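Local coordinates for protein apolipophorin-3b (Locusta migratoria, PDB 1AEP) that helps load diacylglycerol into lipophorin, the hemolymph lipoprotein, by covering its expanding hydrophobic surface, and so supports lipid transport during flight, at residues I7-A10 / V11-N15; K49-I52 / A53-T56; K60-A63 / E64-Q67. One frame throughout, in Å; residues are numbered along the deposited sequence.

Contact 1 (I7-A10 / V11-N15); sequences IAEA and VQQLN
V11 lays its CG2 methyl against the CG2 methyl of I7 one helical turn earlier, the two carbons 4.2 Å apart, and the two branched chains meet at a slant. The torsions explain the pairing: I7 CG2 stands anti to its own backbone N, while V11 CG1 is anti to the backbone N (chi1 165°), leaving V11 CG2 beside it, which brings both CG2 methyls to the same flank of the helix. V11 N also donates to I7 O (2.7 Å), a regular i to i+4 helix bond. L14 N donates likewise to A10 O at 2.9 Å, and Q13 N to E9 O. On another side of the helix E9 and Q13 run across one another at an angle, with E9 OE2 3.1 Å from Q13 NE2 and the carboxylate and amide planes turned 58° apart; E9 is poorly ordered, so this approach is loosely defined. The other end of that amide is better accounted for, since Q13 OE1 accepts a hydrogen bond from K142 NZ. These residues start helix 7-25 of a bundle of five amphipathic helices, where I7 packs on A116 of helix 94-121 and L134 of helix 131-154, V11 meets W112, and A10 rests on A138.

Contact 2 (K49-I52 / A53-T56); sequences KTKI and AEVT
The flat group of this contact, the carboxylate of E54, has K51 beside one oxygen and T50 near the other: E54 OE1 lies 3.4 Å from K51 NZ, a salt bridge whose hydrogen bond is weak, and E54 OE2 is 4.4 Å from T50 CG2. It is an i to i+3 ion pair on an amphipathic helix, the long helix 36-63 of a five-helix bundle, within the repeat 42-59. The two chains run side by side and point the same way. K51 bends at its second torsion (chi2 -74°) and then stays extended, which carries K51 CD to 3.9 Å from E54 OE1, so aliphatic carbon as well as the ammonium lies alongside the oxygen. E54 is poorly ordered and also has a long, weak ion pair with K140 of helix 131-154, so its charge is probably shared between two lysines.

Backbone bonds fix the helical spacing. A53 N donates to K49 O at 3.0 Å and V55 N to K51 O at 3.3 Å, while E54 N makes only weak bonds, to T50 O and K51 O. On the buried flank V55 CG2 comes 3.6 Å from K51 O, and the valine faces A137 and K140; I52 packs on T141 and on I85 of a loop. Two polar ends in 49-52 have partners outside it: K49 NZ bonds H86 O, and T50 OG1 bonds N46 O one turn back. At the far end T56 N bonds I52 O at 3.1 Å. T56 OG1 sits beside its own backbone N (chi1 -85°), 3.3 Å from I52 O, and makes its hydrogen bond with A78 O of helix 69-83.

Contact 3 (K60-A63 / E64-Q67); sequences KQEA and EKHQ
E62 divides its carboxylate between two basic side chains, H66 at OE2 and K65 at OE1, just where the helix stops. H66 NE2 donates to E62 OE2 at 3.1 Å with an angle of 164°; the acceptor lies close to the ring plane, yet the ring nitrogen approaches from above the carboxylate plane, 45° out of it. K65 NZ reaches E62 OE1 at 3.4 Å, a salt bridge with a weak hydrogen bond, after its extended chain has passed E62 O. K65 CB also lies over one face of the H66 ring, towards its rim. The backbone ends helix 36-63 here with a type I beta turn from A63 to H66, closed by H66 N to A63 O (3.2 Å); one residue earlier, K65 N bonds E62 O (2.7 Å). Were E62 replaced by an alanine, H66 NE2 would probably lose its acceptor and K65 its counter-charge, setting the ring free to turn. The nearby carboxylate is likely to favour a protonated imidazole. Facing helix 69-83, which follows this loop, E62 touches L74 and A63 touches N75.

Overall arrangement
From the N terminus, contact 1 occupies the start of helix 7-25; the chain then passes to helix 36-63, which carries contact 2 from about its middle. Contact 3 starts on the same helix and runs into the loop after it, its centre about 17 Å from that of contact 2. The three follow in series: each joins side chains about a turn apart, so none closes a long loop, and none nests within or crosses another. Contacts 1 and 2 have centres about 18 Å apart and do not touch. Helix 131-154 is a shared neighbour of contacts 1 and 2, and contact 1 also packs on helix 94-121; helix 69-83 borders contacts 2 and 3, and the chain turns back into it after contact 3.

Contact 1 (I7-A10 / V11-N15)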
loop_
_atom_site.group_PDB
_atom_site.type_symbol
_atom_site.label_atom_id
_atom_site.label_comp_id
_atom_site.label_asym_id
_atom_site.label_seq_id
_atom_site.Cartn_x
_atom_site.Cartn_y
_atom_site.Cartn_z
ATOM N N ILE A 7 -15.333 3.965 4.226
ATOM C CA ILE A 7 -14.108 3.797 3.497
ATOM C C ILE A 7 -13.186 4.916 3.934
ATOM O O ILE A 7 -12.003 4.709 4.215
ATOM C CB ILE A 7 -14.346 3.721 2.001
ATOM C CG1 ILE A 7 -14.728 2.292 1.765
ATOM C CG2 ILE A 7 -13.095 3.988 1.151
ATOM C CD1 ILE A 7 -15.622 2.179 0.547
ATOM N N ALA A 8 -13.786 6.091 4.027
ATOM C CA ALA A 8 -13.111 7.276 4.478
ATOM C C ALA A 8 -12.307 6.964 5.721
ATOM O O ALA A 8 -11.108 7.244 5.806
ATOM C CB ALA A 8 -14.199 8.270 4.818
ATOM N N GLU A 9 -12.990 6.351 6.669
ATOM C CA GLU A 9 -12.316 5.992 7.890
ATOM C C GLU A 9 -11.138 5.102 7.634
ATOM O O GLU A 9 -9.999 5.432 7.986
ATOM C CB GLU A 9 -13.193 5.323 8.927
ATOM C CG GLU A 9 -12.787 5.840 10.331
ATOM C CD GLU A 9 -12.762 4.770 11.383
ATOM O OE1 GLU A 9 -13.395 3.665 11.027
ATOM O OE2 GLU A 9 -12.219 4.923 12.461
ATOM N N ALA A 10 -11.442 3.953 7.044
ATOM C CA ALA A 10 -10.428 2.976 6.721
ATOM C C ALA A 10 -9.198 3.634 6.111
ATOM O O ALA A 10 -8.064 3.458 6.565
ATOM C CB ALA A 10 -11.018 1.972 5.760
ATOM N N VAL A 11 -9.478 4.433 5.104
ATOM C CA VAL A 11 -8.456 5.123 4.386
ATOM C C VAL A 11 -7.685 6.110 5.236
ATOM O O VAL A 11 -6.509 6.360 4.989
ATOM C CB VAL A 11 -8.949 5.600 3.045
ATOM C CG1 VAL A 11 -7.998 6.618 2.500
ATOM C CG2 VAL A 11 -9.029 4.381 2.100
ATOM N N GLN A 12 -8.348 6.648 6.249
ATOM C CA GLN A 12 -7.710 7.607 7.120
ATOM C C GLN A 12 -6.739 6.905 8.060
ATOM O O GLN A 12 -5.644 7.374 8.373
ATOM C CB GLN A 12 -8.785 8.375 7.884
ATOM C CG GLN A 12 -8.905 9.833 7.400
ATOM C CD GLN A 12 -8.659 10.773 8.550
ATOM O OE1 GLN A 12 -7.765 11.640 8.476
ATOM N NE2 GLN A 12 -9.422 10.565 9.648
ATOM N N GLN A 13 -7.163 5.724 8.460
ATOM C CA GLN A 13 -6.379 4.911 9.327
ATOM C C GLN A 13 -5.158 4.358 8.598
ATOM O O GLN A 13 -4.086 4.174 9.160
ATOM C CB GLN A 13 -7.346 3.837 9.788
ATOM C CG GLN A 13 -8.024 4.107 11.142
ATOM C CD GLN A 13 -8.768 2.872 11.628
ATOM O OE1 GLN A 13 -8.162 1.890 12.067
ATOM N NE2 GLN A 13 -10.082 2.894 11.533
ATOM N N LEU A 14 -5.334 4.117 7.316
ATOM C CA LEU A 14 -4.273 3.633 6.465
ATOM C C LEU A 14 -3.137 4.645 6.385
ATOM O O LEU A 14 -1.951 4.329 6.526
ATOM C CB LEU A 14 -4.902 3.640 5.098
ATOM C CG LEU A 14 -4.435 2.556 4.191
ATOM C CD1 LEU A 14 -5.630 2.160 3.369
ATOM C CD2 LEU A 14 -3.431 3.179 3.303
ATOM N N ASN A 15 -3.547 5.879 6.152
ATOM C CA ASN A 15 -2.664 7.011 6.014
ATOM C C ASN A 15 -1.782 7.193 7.225
ATOM O O ASN A 15 -0.562 7.365 7.128
ATOM C CB ASN A 15 -3.580 8.229 5.755
ATOM C CG ASN A 15 -2.977 9.617 5.926
ATOM O OD1 ASN A 15 -2.717 10.072 7.050
ATOM N ND2 ASN A 15 -2.784 10.332 4.798
#

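Contact 2 (K49-I52 / A53-T56)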
loop_
_atom_site.group_PDB
_atom_site.type_symbol
_atom_site.label_atom_id
_atom_site.label_comp_id
_atom_site.label_asym_id
_atom_site.label_seq_id
_atom_site.Cartn_x
_atom_site.Cartn_y
_atom_site.Cartn_z
ATOM N N LYS A 49 4.970 -5.593 -1.218
ATOM C CA LYS A 49 4.632 -5.680 -2.615
ATOM C C LYS A 49 3.697 -6.851 -2.816
ATOM O O LYS A 49 2.713 -6.804 -3.550
ATOM C CB LYS A 49 5.989 -5.928 -3.243
ATOM C CG LYS A 49 6.130 -5.995 -4.745
ATOM C CD LYS A 49 7.479 -5.455 -5.218
ATOM C CE LYS A 49 8.498 -6.499 -5.730
ATOM N NZ LYS A 49 9.474 -5.942 -6.680
ATOM N N THR A 50 4.048 -7.939 -2.149
ATOM C CA THR A 50 3.313 -9.203 -2.254
ATOM C C THR A 50 1.870 -9.071 -1.856
ATOM O O THR A 50 0.967 -9.606 -2.480
ATOM C CB THR A 50 4.029 -10.367 -1.525
ATOM O OG1 THR A 50 5.141 -10.852 -2.242
ATOM C CG2 THR A 50 3.132 -11.499 -1.064
ATOM N N LYS A 51 1.684 -8.395 -0.737
ATOM C CA LYS A 51 0.376 -8.168 -0.195
ATOM C C LYS A 51 -0.456 -7.221 -1.070
ATOM O O LYS A 51 -1.605 -7.526 -1.374
ATOM C CB LYS A 51 0.494 -7.662 1.219
ATOM C CG LYS A 51 0.844 -8.778 2.175
ATOM C CD LYS A 51 -0.333 -9.683 2.425
ATOM C CE LYS A 51 -0.007 -10.871 3.325
ATOM N NZ LYS A 51 -0.978 -11.978 3.263
ATOM N N ILE A 52 0.111 -6.074 -1.468
ATOM C CA ILE A 52 -0.567 -5.100 -2.324
ATOM C C ILE A 52 -1.011 -5.690 -3.650
ATOM O O ILE A 52 -2.058 -5.379 -4.224
ATOM C CB ILE A 52 0.344 -3.918 -2.607
ATOM C CG1 ILE A 52 0.401 -3.170 -1.295
ATOM C CG2 ILE A 52 -0.244 -3.030 -3.698
ATOM C CD1 ILE A 52 -0.716 -2.139 -1.203
ATOM N N ALA A 53 -0.199 -6.576 -4.149
ATOM C CA ALA A 53 -0.561 -7.227 -5.369
ATOM C C ALA A 53 -1.744 -8.187 -5.145
ATOM O O ALA A 53 -2.536 -8.479 -6.043
ATOM C CB ALA A 53 0.700 -7.939 -5.830
ATOM N N GLU A 54 -1.870 -8.691 -3.920
ATOM C CA GLU A 54 -2.954 -9.597 -3.597
ATOM C C GLU A 54 -4.283 -8.903 -3.730
ATOM O O GLU A 54 -5.227 -9.437 -4.315
ATOM C CB GLU A 54 -2.845 -10.082 -2.150
ATOM C CG GLU A 54 -3.111 -11.572 -1.938
ATOM C CD GLU A 54 -2.319 -12.092 -0.778
ATOM O OE1 GLU A 54 -2.715 -12.038 0.352
ATOM O OE2 GLU A 54 -1.137 -12.567 -1.170
ATOM N N VAL A 55 -4.329 -7.701 -3.148
ATOM C CA VAL A 55 -5.461 -6.811 -3.131
ATOM C C VAL A 55 -5.851 -6.484 -4.544
ATOM O O VAL A 55 -6.989 -6.687 -4.981
ATOM C CB VAL A 55 -4.979 -5.519 -2.437
ATOM C CG1 VAL A 55 -5.958 -4.401 -2.539
ATOM C CG2 VAL A 55 -4.705 -5.796 -0.996
ATOM N N THR A 56 -4.870 -5.991 -5.293
ATOM C CA THR A 56 -5.073 -5.662 -6.681
ATOM C C THR A 56 -5.807 -6.756 -7.433
ATOM O O THR A 56 -6.719 -6.506 -8.208
ATOM C CB THR A 56 -3.685 -5.492 -7.274
ATOM O OG1 THR A 56 -3.247 -4.177 -7.029
ATOM C CG2 THR A 56 -3.779 -5.760 -8.742
#

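Contact 3 (K60-A63 / E64-Q67)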
loop_
_atom_site.group_PDB
_atom_site.type_symbol
_atom_site.label_atom_id
_atom_site.label_comp_id
_atom_site.label_asym_id
_atom_site.label_seq_id
_atom_site.Cartn_x
_atom_site.Cartn_y
_atom_site.Cartn_z
ATOM N N LYS A 60 -9.624 -6.727 -8.861
ATOM C CA LYS A 60 -9.822 -6.880 -10.273
ATOM C C LYS A 60 -11.023 -7.829 -10.482
ATOM O O LYS A 60 -11.850 -7.661 -11.366
ATOM C CB LYS A 60 -8.560 -7.475 -10.893
ATOM C CG LYS A 60 -7.721 -6.474 -11.668
ATOM C CD LYS A 60 -6.239 -6.816 -11.693
ATOM C CE LYS A 60 -5.512 -6.052 -12.781
ATOM N NZ LYS A 60 -4.067 -6.275 -12.797
ATOM N N GLN A 61 -11.067 -8.835 -9.617
ATOM C CA GLN A 61 -12.090 -9.876 -9.639
ATOM C C GLN A 61 -13.465 -9.352 -9.353
ATOM O O GLN A 61 -14.479 -9.735 -9.942
ATOM C CB GLN A 61 -11.751 -10.834 -8.502
ATOM C CG GLN A 61 -12.478 -12.163 -8.676
ATOM C CD GLN A 61 -12.931 -12.708 -7.357
ATOM O OE1 GLN A 61 -14.040 -13.223 -7.286
ATOM N NE2 GLN A 61 -12.068 -12.566 -6.338
ATOM N N GLU A 62 -13.471 -8.451 -8.416
ATOM C CA GLU A 62 -14.697 -7.830 -8.042
ATOM C C GLU A 62 -15.264 -7.038 -9.210
ATOM O O GLU A 62 -16.446 -7.121 -9.540
ATOM C CB GLU A 62 -14.369 -6.898 -6.887
ATOM C CG GLU A 62 -15.621 -6.341 -6.200
ATOM C CD GLU A 62 -16.455 -7.419 -5.597
ATOM O OE1 GLU A 62 -16.024 -8.539 -5.327
ATOM O OE2 GLU A 62 -17.689 -7.021 -5.404
ATOM N N ALA A 63 -14.385 -6.268 -9.836
ATOM C CA ALA A 63 -14.779 -5.423 -10.935
ATOM C C ALA A 63 -15.510 -6.219 -11.994
ATOM O O ALA A 63 -16.398 -5.718 -12.669
ATOM C CB ALA A 63 -13.527 -4.765 -11.509
ATOM N N GLU A 64 -15.100 -7.459 -12.123
ATOM C CA GLU A 64 -15.663 -8.338 -13.103
ATOM C C GLU A 64 -17.119 -8.592 -12.857
ATOM O O GLU A 64 -17.820 -9.062 -13.746
ATOM C CB GLU A 64 -15.018 -9.732 -13.005
ATOM C CG GLU A 64 -13.890 -9.973 -13.977
ATOM C CD GLU A 64 -13.989 -9.230 -15.281
ATOM O OE1 GLU A 64 -15.154 -9.353 -15.859
ATOM O OE2 GLU A 64 -13.040 -8.657 -15.809
ATOM N N LYS A 65 -17.555 -8.338 -11.636
ATOM C CA LYS A 65 -18.947 -8.610 -11.302
ATOM C C LYS A 65 -19.898 -7.452 -11.466
ATOM O O LYS A 65 -21.108 -7.641 -11.433
ATOM C CB LYS A 65 -19.132 -8.962 -9.877
ATOM C CG LYS A 65 -17.970 -9.708 -9.314
ATOM C CD LYS A 65 -18.340 -10.263 -7.967
ATOM C CE LYS A 65 -17.390 -11.340 -7.461
ATOM N NZ LYS A 65 -17.492 -11.526 -5.996
ATOM N N HIS A 66 -19.355 -6.255 -11.628
ATOM C CA HIS A 66 -20.194 -5.095 -11.759
ATOM C C HIS A 66 -20.214 -4.538 -13.168
ATOM O O HIS A 66 -19.439 -4.989 -14.006
ATOM C CB HIS A 66 -19.932 -4.087 -10.656
ATOM C CG HIS A 66 -19.981 -4.843 -9.393
ATOM N ND1 HIS A 66 -21.181 -5.150 -8.777
ATOM C CD2 HIS A 66 -18.979 -5.387 -8.701
ATOM C CE1 HIS A 66 -20.874 -5.832 -7.696
ATOM N NE2 HIS A 66 -19.555 -5.995 -7.621
ATOM N N GLN A 67 -21.122 -3.605 -13.421
ATOM C CA GLN A 67 -21.267 -3.016 -14.733
ATOM C C GLN A 67 -21.018 -1.545 -14.681
ATOM O O GLN A 67 -21.016 -0.927 -13.617
ATOM C CB GLN A 67 -22.737 -3.066 -15.181
ATOM C CG GLN A 67 -23.056 -4.132 -16.250
ATOM C CD GLN A 67 -23.020 -5.490 -15.609
ATOM O OE1 GLN A 67 -22.506 -6.481 -16.117
ATOM N NE2 GLN A 67 -23.673 -5.539 -14.404
#